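Local coordinates for protein rifin (Plasmodium falciparum, PDB 7JZI) that probably serves as a variant surface antigen on infected red blood cells, its helical variable region engaging another protein such as a host immune receptor, at residues Ala18-Gly23 with Ser51-Val56; Lys32-Asp37 with Cys82-Lys87; Ile61-Glu66 with Asp103-Val108. All coordinates share one frame; numbering follows the deposited sequence.

Interaction 1. Residues Ala18-Gly23 with Ser51-Val56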
loop_
_atom_site.group_PDB
_atom_site.type_symbol
_atom_site.label_atom_id
_atom_site.label_comp_id
_atom_site.label_asym_id
_atom_site.label_seq_id
_atom_site.Cartn_x
_atom_site.Cartn_y
_atom_site.Cartn_z
ATOM N N ALA B 18 -21.571 21.659 16.377
ATOM C CA ALA B 18 -21.450 22.089 14.988
ATOM C C ALA B 18 -20.046 21.845 14.450
ATOM O O ALA B 18 -19.880 21.391 13.309
ATOM C CB ALA B 18 -21.819 23.566 14.860
ATOM N N GLY B 19 -19.021 22.117 15.262
ATOM C CA GLY B 19 -17.659 21.927 14.803
ATOM C C GLY B 19 -17.293 20.472 14.611
ATOM O O GLY B 19 -16.565 20.141 13.678
ATOM N N ASP B 20 -17.835 19.578 15.440
ATOM C CA ASP B 20 -17.591 18.153 15.225
ATOM C C ASP B 20 -18.227 17.681 13.923
ATOM O O ASP B 20 -17.556 17.081 13.059
ATOM C CB ASP B 20 -18.145 17.345 16.398
ATOM C CG ASP B 20 -17.222 17.342 17.594
ATOM O OD1 ASP B 20 -16.110 17.899 17.495
ATOM O OD2 ASP B 20 -17.619 16.783 18.638
ATOM N N ILE B 21 -19.527 17.957 13.764
ATOM C CA ILE B 21 -20.214 17.477 12.570
ATOM C C ILE B 21 -19.605 18.061 11.308
ATOM O O ILE B 21 -19.496 17.374 10.295
ATOM C CB ILE B 21 -21.734 17.747 12.639
ATOM C CG1 ILE B 21 -22.063 19.242 12.781
ATOM C CG2 ILE B 21 -22.358 16.944 13.754
ATOM C CD1 ILE B 21 -22.317 19.986 11.475
ATOM N N HIS B 22 -19.203 19.317 11.325
ATOM C CA HIS B 22 -18.616 19.850 10.113
ATOM C C HIS B 22 -17.173 19.401 9.925
ATOM O O HIS B 22 -16.737 19.263 8.783
ATOM C CB HIS B 22 -18.861 21.360 10.038
ATOM C CG HIS B 22 -18.329 22.014 8.797
ATOM N ND1 HIS B 22 -17.841 21.321 7.716
ATOM C CD2 HIS B 22 -18.393 23.296 8.380
ATOM C CE1 HIS B 22 -17.477 22.153 6.765
ATOM N NE2 HIS B 22 -17.817 23.368 7.141
ATOM N N GLY B 23 -16.376 19.277 10.991
ATOM C CA GLY B 23 -15.011 18.815 10.810
ATOM C C GLY B 23 -14.918 17.424 10.216
ATOM O O GLY B 23 -13.922 17.099 9.566
ATOM N N SER B 51 -18.175 8.465 14.507
ATOM C CA SER B 51 -17.787 9.905 14.638
ATOM C C SER B 51 -16.321 10.074 15.054
ATOM O O SER B 51 -15.492 9.503 14.346
ATOM C CB SER B 51 -18.726 10.663 15.543
ATOM O OG SER B 51 -18.519 12.063 15.433
ATOM N N HIS B 52 -16.010 10.899 16.075
ATOM C CA HIS B 52 -14.635 10.995 16.600
ATOM C C HIS B 52 -13.603 11.228 15.489
ATOM O O HIS B 52 -12.586 10.536 15.385
ATOM C CB HIS B 52 -14.282 9.767 17.457
ATOM C CG HIS B 52 -14.286 8.460 16.716
ATOM N ND1 HIS B 52 -15.204 7.465 16.970
ATOM C CD2 HIS B 52 -13.469 7.976 15.750
ATOM C CE1 HIS B 52 -14.960 6.431 16.183
ATOM N NE2 HIS B 52 -13.912 6.716 15.433
ATOM N N TYR B 53 -13.846 12.277 14.695
ATOM C CA TYR B 53 -13.100 12.502 13.455
ATOM C C TYR B 53 -11.580 12.545 13.663
ATOM O O TYR B 53 -10.839 11.920 12.892
ATOM C CB TYR B 53 -13.693 13.735 12.755
ATOM C CG TYR B 53 -13.290 15.101 13.258
ATOM C CD1 TYR B 53 -12.139 15.717 12.806
ATOM C CD2 TYR B 53 -14.047 15.757 14.228
ATOM C CE1 TYR B 53 -11.773 16.968 13.278
ATOM C CE2 TYR B 53 -13.690 16.994 14.698
ATOM C CZ TYR B 53 -12.561 17.602 14.216
ATOM O OH TYR B 53 -12.219 18.841 14.698
ATOM N N THR B 54 -11.097 13.160 14.750
ATOM C CA THR B 54 -9.654 13.313 14.906
ATOM C C THR B 54 -8.963 12.014 15.294
ATOM O O THR B 54 -7.759 12.035 15.569
ATOM C CB THR B 54 -9.291 14.430 15.903
ATOM O OG1 THR B 54 -7.897 14.338 16.269
ATOM C CG2 THR B 54 -10.272 14.610 17.124
ATOM N N GLU B 55 -9.676 10.885 15.298
ATOM C CA GLU B 55 -9.017 9.587 15.320
ATOM C C GLU B 55 -8.585 9.122 13.932
ATOM O O GLU B 55 -8.280 7.942 13.787
ATOM C CB GLU B 55 -9.938 8.543 15.958
ATOM C CG GLU B 55 -10.545 8.926 17.301
ATOM C CD GLU B 55 -11.072 7.724 18.063
ATOM O OE1 GLU B 55 -11.539 6.764 17.427
ATOM O OE2 GLU B 55 -11.041 7.757 19.309
ATOM N N VAL B 56 -8.574 10.002 12.922
ATOM C CA VAL B 56 -8.311 9.550 11.552
ATOM C C VAL B 56 -6.926 8.933 11.393
ATOM O O VAL B 56 -6.751 7.995 10.604
ATOM C CB VAL B 56 -8.496 10.694 10.538
ATOM C CG1 VAL B 56 -9.955 10.857 10.176
ATOM C CG2 VAL B 56 -7.929 11.979 11.086
#
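Gly23 and Tyr53 bring their CA atoms to 7.1 Å where the middle of helix 8-33 passes the loop between helices 43-50 and 56-70, at the short 3-10 turn 53-54, which holds Tyr53. The Tyr53 ring does almost all the touching on the loop side. One of its faces lies against the backbone of Gly23, whose carbonyl carbon sits 4.1 Å above the ring plane but displaced toward the rim, with Gly23 O 3.9 Å from Tyr53 CD1. Gly23 has no side chain to hold the ring off. Asp20, on the helix, brings OD1 to the ring edge, 3.8 Å from Tyr53 CE2. OD1 lies in the ring plane, against the edge; the carboxylate plane itself is turned 69° from it. Tyr53 CG stands between the backbone N and the carbonyl carbon (chi1 79°), which swings the ring out of the loop and onto the helix. No hydrogen bond crosses the contact. Ala116 of helix 101-127 also touches Tyr53, linking the loop to a second long helix. The arrangement is that of an interhelical loop anchored by one aromatic residue on a helix surface carrying glycines four apart, Gly19 and Gly23, in what is probably the helical variable region of the rifin.

Interaction 2. Residues Lys32-Asp37 with Cys82-Lys87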
loop_
_atom_site.group_PDB
_atom_site.type_symbol
_atom_site.label_atom_id
_atom_site.label_comp_id
_atom_site.label_asym_id
_atom_site.label_seq_id
_atom_site.Cartn_x
_atom_site.Cartn_y
_atom_site.Cartn_z
ATOM N N LYS B 32 -12.774 8.946 1.084
ATOM C CA LYS B 32 -13.266 8.417 -0.180
ATOM C C LYS B 32 -12.426 8.854 -1.376
ATOM O O LYS B 32 -12.584 8.286 -2.463
ATOM C CB LYS B 32 -14.745 8.782 -0.348
ATOM C CG LYS B 32 -15.067 10.252 -0.458
ATOM C CD LYS B 32 -16.525 10.468 -0.054
ATOM C CE LYS B 32 -16.930 11.930 -0.120
ATOM N NZ LYS B 32 -18.404 12.097 0.056
ATOM N N ALA B 33 -11.534 9.832 -1.200
ATOM C CA ALA B 33 -10.489 10.064 -2.194
ATOM C C ALA B 33 -9.449 8.943 -2.237
ATOM O O ALA B 33 -8.930 8.633 -3.314
ATOM C CB ALA B 33 -9.804 11.399 -1.919
ATOM N N LEU B 34 -9.118 8.346 -1.090
ATOM C CA LEU B 34 -8.245 7.177 -0.978
ATOM C C LEU B 34 -8.954 5.863 -1.292
ATOM O O LEU B 34 -8.315 4.802 -1.248
ATOM C CB LEU B 34 -7.688 7.105 0.448
ATOM C CG LEU B 34 -6.743 8.220 0.902
ATOM C CD1 LEU B 34 -5.822 7.723 1.990
ATOM C CD2 LEU B 34 -5.932 8.760 -0.273
ATOM N N LYS B 35 -10.267 5.925 -1.539
ATOM C CA LYS B 35 -11.172 4.774 -1.663
ATOM C C LYS B 35 -11.179 3.881 -0.427
ATOM O O LYS B 35 -11.191 2.648 -0.532
ATOM C CB LYS B 35 -10.985 3.873 -2.874
ATOM C CG LYS B 35 -11.403 4.368 -4.240
ATOM C CD LYS B 35 -10.333 4.315 -5.289
ATOM C CE LYS B 35 -11.175 4.404 -6.634
ATOM N NZ LYS B 35 -10.631 3.633 -7.734
ATOM N N VAL B 36 -11.118 4.473 0.761
ATOM C CA VAL B 36 -11.402 3.684 1.945
ATOM C C VAL B 36 -12.809 3.070 1.832
ATOM O O VAL B 36 -13.111 2.067 2.483
ATOM C CB VAL B 36 -11.235 4.598 3.169
ATOM C CG1 VAL B 36 -11.581 3.877 4.445
ATOM C CG2 VAL B 36 -9.822 5.143 3.231
ATOM N N ASP B 37 -13.666 3.636 0.972
ATOM C CA ASP B 37 -14.910 3.040 0.467
ATOM C C ASP B 37 -14.868 1.583 -0.017
ATOM O O ASP B 37 -15.806 0.811 0.234
ATOM C CB ASP B 37 -15.472 4.002 -0.589
ATOM C CG ASP B 37 -16.938 3.774 -0.865
ATOM O OD1 ASP B 37 -17.822 4.434 -0.275
ATOM O OD2 ASP B 37 -17.150 3.135 -1.926
ATOM N N CYS B 82 -6.166 -0.463 -5.120
ATOM C CA CYS B 82 -4.734 -0.552 -5.460
ATOM C C CYS B 82 -4.264 0.656 -6.278
ATOM O O CYS B 82 -3.119 1.067 -6.074
ATOM C CB CYS B 82 -4.461 -1.910 -6.085
ATOM S SG CYS B 82 -4.917 -3.286 -5.001
ATOM N N VAL B 83 -5.104 1.232 -7.133
ATOM C CA VAL B 83 -4.657 2.342 -8.024
ATOM C C VAL B 83 -4.203 3.540 -7.192
ATOM O O VAL B 83 -3.320 4.268 -7.655
ATOM C CB VAL B 83 -5.746 2.725 -9.038
ATOM C CG1 VAL B 83 -6.962 3.344 -8.369
ATOM C CG2 VAL B 83 -5.216 3.630 -10.138
ATOM N N VAL B 84 -4.750 3.723 -5.997
ATOM C CA VAL B 84 -4.433 4.941 -5.197
ATOM C C VAL B 84 -2.949 4.971 -4.829
ATOM O O VAL B 84 -2.446 6.051 -4.499
ATOM C CB VAL B 84 -5.341 5.074 -3.962
ATOM C CG1 VAL B 84 -4.770 4.361 -2.749
ATOM C CG2 VAL B 84 -5.625 6.529 -3.635
ATOM N N ARG B 85 -2.268 3.832 -4.893
ATOM C CA ARG B 85 -0.853 3.782 -4.466
ATOM C C ARG B 85 -0.041 4.762 -5.310
ATOM O O ARG B 85 0.869 5.389 -4.761
ATOM C CB ARG B 85 -0.315 2.362 -4.622
ATOM C CG ARG B 85 -0.412 1.507 -3.370
ATOM C CD ARG B 85 0.058 0.097 -3.663
ATOM N NE ARG B 85 0.309 -0.657 -2.447
ATOM C CZ ARG B 85 0.596 -1.949 -2.414
ATOM N NH1 ARG B 85 0.816 -2.549 -1.260
ATOM N NH2 ARG B 85 0.661 -2.639 -3.536
ATOM N N GLU B 86 -0.356 4.895 -6.596
ATOM C CA GLU B 86 0.470 5.757 -7.477
ATOM C C GLU B 86 0.437 7.181 -6.937
ATOM O O GLU B 86 1.483 7.841 -6.947
ATOM C CB GLU B 86 -0.087 5.752 -8.896
ATOM C CG GLU B 86 0.043 4.415 -9.598
ATOM C CD GLU B 86 -0.629 4.367 -10.959
ATOM O OE1 GLU B 86 -1.505 5.216 -11.214
ATOM O OE2 GLU B 86 -0.271 3.486 -11.763
ATOM N N LYS B 87 -0.730 7.627 -6.493
ATOM C CA LYS B 87 -0.866 8.985 -5.919
ATOM C C LYS B 87 -0.035 9.070 -4.644
ATOM O O LYS B 87 0.542 10.130 -4.393
ATOM C CB LYS B 87 -2.349 9.276 -5.696
ATOM C CG LYS B 87 -3.249 8.812 -6.834
ATOM C CD LYS B 87 -4.699 9.211 -6.686
ATOM C CE LYS B 87 -5.549 8.742 -7.847
ATOM N NZ LYS B 87 -6.935 9.262 -7.768
#
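Val84 packs against the end of helix 8-33, meeting the backbone of Ala33 and Leu34 more than their side chains; Leu34 CA and Val84 CA are 6.1 Å apart. From Val84 CB outward, every carbon has a neighbour. CB itself lies 4.0 Å from Leu34 O. The first branch, CG1, is placed between the backbone N and the carbonyl carbon (chi1 89°) and stays beside the same carbonyl oxygen, Leu34 O, at 3.9 Å. The second branch, CG2, lies against the turn: it rests 3.8 Å from Leu34 CA, touches Ala33 O as well, and meets Leu34 CD2 at 4.0 Å, the one apolar side-chain pairing of the contact. Leu34 points its CB away from Val84, and its CD2 methyl comes back to meet the valine obliquely; the side chain also packs on Leu109 of helix 101-127. At the more open margin, the Lys35 chain, bent at chi2 and chi4, carries NZ to within 3.7 Å of Val83 CG1. That is a van der Waals touch to a methyl, with Lys87 NZ 6.7 Å from Lys35 NZ, a separation at which like charges would probably disfavour a closer approach. Lys35 has a positive phi (57°), which takes the chain out of the helix here. Next to Val84, Arg85 turns to another protein chain, giving it a backbone hydrogen bond through NH2 and a cation-pi contact to an aromatic side chain, while Cys82 is disulfide-bonded to Cys71. The contact is thus the C-terminal end of helix 8-33 covered by an apolar valine near the start of the short helix 84-88, next to the disulfide, in a region that also meets the partner protein.

Interaction 3. Residues Ile61-Glu66 with Asp103-Val108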
loop_
_atom_site.group_PDB
_atom_site.type_symbol
_atom_site.label_atom_id
_atom_site.label_comp_id
_atom_site.label_asym_id
_atom_site.label_seq_id
_atom_site.Cartn_x
_atom_site.Cartn_y
_atom_site.Cartn_z
ATOM N N ILE B 61 -3.370 3.194 10.160
ATOM C CA ILE B 61 -2.538 1.993 10.231
ATOM C C ILE B 61 -3.279 0.792 9.658
ATOM O O ILE B 61 -2.721 0.024 8.864
ATOM C CB ILE B 61 -2.072 1.736 11.675
ATOM C CG1 ILE B 61 -0.999 2.746 12.096
ATOM C CG2 ILE B 61 -1.543 0.314 11.815
ATOM C CD1 ILE B 61 -1.547 4.041 12.665
ATOM N N ALA B 62 -4.575 0.678 9.956
ATOM C CA ALA B 62 -5.375 -0.387 9.360
ATOM C C ALA B 62 -5.387 -0.273 7.844
ATOM O O ALA B 62 -5.214 -1.279 7.140
ATOM C CB ALA B 62 -6.798 -0.354 9.913
ATOM N N ILE B 63 -5.529 0.954 7.327
ATOM C CA ILE B 63 -5.517 1.161 5.880
ATOM C C ILE B 63 -4.263 0.558 5.278
ATOM O O ILE B 63 -4.302 -0.037 4.194
ATOM C CB ILE B 63 -5.633 2.660 5.539
ATOM C CG1 ILE B 63 -6.981 3.209 5.969
ATOM C CG2 ILE B 63 -5.507 2.874 4.058
ATOM C CD1 ILE B 63 -8.128 2.601 5.215
ATOM N N ASP B 64 -3.135 0.677 5.977
ATOM C CA ASP B 64 -1.921 0.088 5.436
ATOM C C ASP B 64 -2.038 -1.429 5.425
ATOM O O ASP B 64 -1.907 -2.061 4.368
ATOM C CB ASP B 64 -0.700 0.536 6.236
ATOM C CG ASP B 64 0.609 0.114 5.582
ATOM O OD1 ASP B 64 0.571 -0.398 4.439
ATOM O OD2 ASP B 64 1.675 0.271 6.212
ATOM N N THR B 65 -2.367 -2.026 6.579
ATOM C CA THR B 65 -2.408 -3.484 6.658
ATOM C C THR B 65 -3.323 -4.038 5.582
ATOM O O THR B 65 -2.883 -4.800 4.709
ATOM C CB THR B 65 -2.868 -3.955 8.045
ATOM O OG1 THR B 65 -4.296 -4.037 8.079
ATOM C CG2 THR B 65 -2.385 -3.019 9.134
ATOM N N GLU B 66 -4.570 -3.560 5.557
ATOM C CA GLU B 66 -5.505 -4.077 4.573
ATOM C C GLU B 66 -4.980 -3.870 3.165
ATOM O O GLU B 66 -4.959 -4.818 2.367
ATOM C CB GLU B 66 -6.862 -3.407 4.719
ATOM C CG GLU B 66 -7.903 -3.995 3.791
ATOM C CD GLU B 66 -9.201 -4.262 4.501
ATOM O OE1 GLU B 66 -9.324 -3.794 5.649
ATOM O OE2 GLU B 66 -10.095 -4.915 3.911
ATOM N N ASP B 103 3.597 5.814 5.973
ATOM C CA ASP B 103 3.943 7.219 6.141
ATOM C C ASP B 103 3.176 8.091 5.157
ATOM O O ASP B 103 2.679 9.159 5.528
ATOM C CB ASP B 103 5.450 7.415 5.987
ATOM C CG ASP B 103 6.208 7.091 7.259
ATOM O OD1 ASP B 103 5.594 7.123 8.350
ATOM O OD2 ASP B 103 7.418 6.798 7.167
ATOM N N ALA B 104 3.029 7.632 3.910
ATOM C CA ALA B 104 2.264 8.393 2.928
ATOM C C ALA B 104 0.794 8.480 3.319
ATOM O O ALA B 104 0.166 9.537 3.173
ATOM C CB ALA B 104 2.413 7.760 1.545
ATOM N N ILE B 105 0.235 7.387 3.840
ATOM C CA ILE B 105 -1.157 7.408 4.273
ATOM C C ILE B 105 -1.331 8.383 5.430
ATOM O O ILE B 105 -2.287 9.171 5.466
ATOM C CB ILE B 105 -1.611 5.984 4.643
ATOM C CG1 ILE B 105 -1.469 5.057 3.436
ATOM C CG2 ILE B 105 -3.044 5.978 5.120
ATOM C CD1 ILE B 105 -2.077 3.696 3.639
ATOM N N THR B 106 -0.396 8.369 6.378
ATOM C CA THR B 106 -0.479 9.291 7.504
ATOM C C THR B 106 -0.312 10.743 7.061
ATOM O O THR B 106 -0.917 11.638 7.650
ATOM C CB THR B 106 0.539 8.919 8.587
ATOM O OG1 THR B 106 1.796 8.583 7.989
ATOM C CG2 THR B 106 0.031 7.740 9.424
ATOM N N ASN B 107 0.503 11.009 6.035
ATOM C CA ASN B 107 0.609 12.392 5.562
ATOM C C ASN B 107 -0.661 12.841 4.844
ATOM O O ASN B 107 -1.115 13.983 5.027
ATOM C CB ASN B 107 1.807 12.561 4.621
ATOM C CG ASN B 107 3.146 12.289 5.295
ATOM O OD1 ASN B 107 3.880 11.388 4.891
ATOM N ND2 ASN B 107 3.480 13.085 6.302
ATOM N N VAL B 108 -1.292 11.936 4.084
ATOM C CA VAL B 108 -2.601 12.237 3.499
ATOM C C VAL B 108 -3.597 12.609 4.591
ATOM O O VAL B 108 -4.235 13.671 4.550
ATOM C CB VAL B 108 -3.108 11.056 2.651
ATOM C CG1 VAL B 108 -4.620 11.083 2.551
ATOM C CG2 VAL B 108 -2.493 11.095 1.275
#
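Ile105 CD1 and Ile63 CG2 make the closest contact at 3.6 Å, joining helix 56-70 to helix 101-127. The two isoleucines meet obliquely, methyl against methyl: Ile105 CG2 adds a second touch to Ile63 CG2 at 4.1 Å. The Ile105 chain is fully extended beyond CB (chi2 -171°), which delivers CD1 across the gap, where it also lies 4.0 Å from the backbone N of Asp64 and near Asp64 CB. Ile63 starts out toward helix 101-127, yet chi1 (-65°) turns its CG1 branch away, and CG2, anti to the backbone N, does the touching. The main chains stay apart, with Asp64 CA and Ile105 CA at 7.5 Å.

In the next shell, Met67 of helix 56-70 packs on Ile105, while Leu39 packs on Ile63. Asp64 lies alongside Gln101 and Lys102 near the start of helix 101-127. On each helix a threonine also bonds the backbone. Thr65 OG1 donates to Ala62 O at 3.1 Å, in the carbonyl plane and on a lone pair, with a C=O to donor angle of 127°, and Glu66 N binds the same oxygen. On the facing helix, Thr106 OG1 bonds Lys102 O, with Asp103 O also within reach of its one proton. Further out, Glu66 OE1 bonds Ser41 OG, tying helix 56-70 to the loop before helix 43-50. No hydrogen bond or salt bridge crosses between the two segments, so attraction here comes from dispersion and burial of the isoleucine methyls, with polar groups kept at the flank.

Interactions 2 and 3 adjoin, with centres 11 Å apart: Leu34 CD1 meets Val108 CG1 at 3.6 Å, and Val36 CG2 meets Ile63 CD1 at the same distance, so the two contacts share an apolar boundary. Interaction 1 lies apart, its centre 21 Å from that of interaction 2, across the centre of the chain, and 19 Å from that of interaction 3. Helix 8-33 carries one side of interactions 1 and 2 alike. Of the three, interaction 2 reaches the partner protein chain; interactions 1 and 3 do not touch it. A bound platinum ion, at Met98 and Lys100, is about 11 Å from the side chain of Asp64 in interaction 3, and not in contact with it.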